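Local coordinates for protein hydroxyethylthiazole kinase (Pyrococcus horikoshii, PDB 3HPD) that probably phosphorylates the hydroxyl group of 4-methyl-5-(2-hydroxyethyl)thiazole with ATP and magnesium, a step in thiamine diphosphate biosynthesis, at residues A167-S172 against F178-G183. Sequence-based numbering, arbitrary orientation.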
# COMPACT_ATOMS: atom_id res chain seq x y z
N ALA A 167 -21.44 14.28 -5.43
CA ALA A 167 -22.65 13.56 -5.02
C ALA A 167 -23.28 13.06 -6.32
O ALA A 167 -23.73 11.92 -6.42
CB ALA A 167 -23.59 14.50 -4.28
N VAL A 168 -23.31 13.95 -7.31
CA VAL A 168 -23.82 13.63 -8.63
C VAL A 168 -22.61 13.86 -9.53
O VAL A 168 -21.97 14.91 -9.46
CB VAL A 168 -24.96 14.58 -9.08
CG1 VAL A 168 -25.34 14.30 -10.53
CG2 VAL A 168 -26.17 14.41 -8.17
N ASP A 169 -22.26 12.87 -10.35
CA ASP A 169 -21.11 13.02 -11.24
C ASP A 169 -21.59 13.49 -12.60
O ASP A 169 -22.69 13.14 -13.04
CB ASP A 169 -20.38 11.69 -11.45
CG ASP A 169 -20.00 11.02 -10.15
OD1 ASP A 169 -19.17 11.58 -9.40
OD2 ASP A 169 -20.54 9.93 -9.88
N TYR A 170 -20.77 14.30 -13.27
CA TYR A 170 -21.08 14.77 -14.61
C TYR A 170 -19.93 14.39 -15.52
O TYR A 170 -18.76 14.55 -15.16
CB TYR A 170 -21.30 16.29 -14.62
CG TYR A 170 -22.63 16.67 -14.04
CD1 TYR A 170 -23.81 16.49 -14.76
CD2 TYR A 170 -22.73 17.14 -12.73
CE1 TYR A 170 -25.05 16.76 -14.20
CE2 TYR A 170 -23.97 17.41 -12.16
CZ TYR A 170 -25.12 17.21 -12.90
OH TYR A 170 -26.35 17.45 -12.33
N VAL A 171 -20.26 13.87 -16.69
CA VAL A 171 -19.27 13.46 -17.67
C VAL A 171 -19.67 14.08 -19.00
O VAL A 171 -20.83 13.99 -19.40
CB VAL A 171 -19.25 11.93 -17.84
CG1 VAL A 171 -18.01 11.49 -18.60
CG2 VAL A 171 -19.31 11.26 -16.47
N SER A 172 -18.71 14.70 -19.68
CA SER A 172 -19.00 15.33 -20.97
C SER A 172 -17.81 15.31 -21.91
O SER A 172 -16.66 15.36 -21.47
CB SER A 172 -19.44 16.78 -20.76
OG SER A 172 -19.76 17.40 -22.00
N PHE A 178 -23.57 13.33 -19.46
CA PHE A 178 -24.29 12.35 -18.66
C PHE A 178 -24.17 12.70 -17.19
O PHE A 178 -23.15 13.24 -16.75
CB PHE A 178 -23.71 10.95 -18.88
CG PHE A 178 -24.11 10.32 -20.18
CD1 PHE A 178 -25.30 9.61 -20.29
CD2 PHE A 178 -23.29 10.44 -21.30
CE1 PHE A 178 -25.67 9.02 -21.50
CE2 PHE A 178 -23.65 9.86 -22.51
CZ PHE A 178 -24.84 9.14 -22.61
N ALA A 179 -25.22 12.39 -16.43
CA ALA A 179 -25.23 12.63 -15.00
C ALA A 179 -25.33 11.27 -14.33
O ALA A 179 -26.17 10.45 -14.71
CB ALA A 179 -26.43 13.49 -14.62
N VAL A 180 -24.47 11.02 -13.35
CA VAL A 180 -24.47 9.75 -12.63
C VAL A 180 -24.87 10.00 -11.18
O VAL A 180 -24.22 10.79 -10.49
CB VAL A 180 -23.07 9.10 -12.66
CG1 VAL A 180 -23.07 7.83 -11.81
CG2 VAL A 180 -22.68 8.78 -14.09
N TYR A 181 -25.92 9.33 -10.73
CA TYR A 181 -26.43 9.51 -9.37
C TYR A 181 -26.02 8.41 -8.40
O TYR A 181 -26.30 8.51 -7.20
CB TYR A 181 -27.96 9.62 -9.40
CG TYR A 181 -28.47 10.72 -10.29
CD1 TYR A 181 -28.41 12.06 -9.90
CD2 TYR A 181 -28.98 10.43 -11.56
CE1 TYR A 181 -28.84 13.08 -10.74
CE2 TYR A 181 -29.41 11.45 -12.41
CZ TYR A 181 -29.33 12.77 -11.99
OH TYR A 181 -29.75 13.77 -12.84
N ASN A 182 -25.37 7.36 -8.90
CA ASN A 182 -24.95 6.25 -8.05
C ASN A 182 -23.78 6.62 -7.14
O ASN A 182 -23.02 7.55 -7.43
CB ASN A 182 -24.54 5.04 -8.91
CG ASN A 182 -25.71 4.45 -9.67
OD1 ASN A 182 -25.77 4.53 -10.89
ND2 ASN A 182 -26.64 3.84 -8.94
N GLY A 183 -23.65 5.88 -6.04
CA GLY A 183 -22.58 6.13 -5.10
C GLY A 183 -23.06 6.16 -3.66
O GLY A 183 -24.25 5.98 -3.39
O HOH W 1 -26.66 11.30 -6.14
O HOH W 2 -21.73 9.96 -7.60
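F178 and V171 form a hydrogen-bonded antiparallel pair: F178 N donates to V171 O at 2.8 Å, and V171 N returns a bond to F178 O at 3.0 Å. The F178 ring swings away from 167-172 and meets F3 edge-to-face. A179, opposite Y170 in a non-hydrogen-bonded pair, sets its CB 3.6 Å from Y170 CE1, an oblique approach to the ring; helix 144-157 packs on Y170 from this face. V180 restores the two-bond pattern with D169. V180 N reaches D169 O at 2.8 Å, tilted 23° from the carbonyl plane, whereas D169 N lies in the plane of the V180 carbonyl. On the face shared with V171 and F178, D169 OD2 rests 3.8 Å from V180 CG1, while D169 OD1 accepts from G166 N. Beyond the strand, Y181 turns its ring back alongside V168, which sets both methyls obliquely against the CD1-CE1 side: CG2 is 3.7 Å from Y181 CD1, and CG1, held anti to its own nitrogen (chi1 174°), meets CE1. Cut back to an alanine, V168 would lose both methyls and probably leave a gap beside that side of Y181. Water then replaces direct pairing: one molecule donates to the carbonyls of A167 and Y181, another lies within hydrogen-bonding distance of D169 OD2 and N182 O. The 156° strand angle and alternating hydrogen-bonded and non-hydrogen-bonded pairs mark antiparallel strands; their short connection makes a beta hairpin, which continues the central sheet of this ribokinase-like fold antiparallel beyond strand 161-165, with D169 close to T165, a predicted ATP-binding residue.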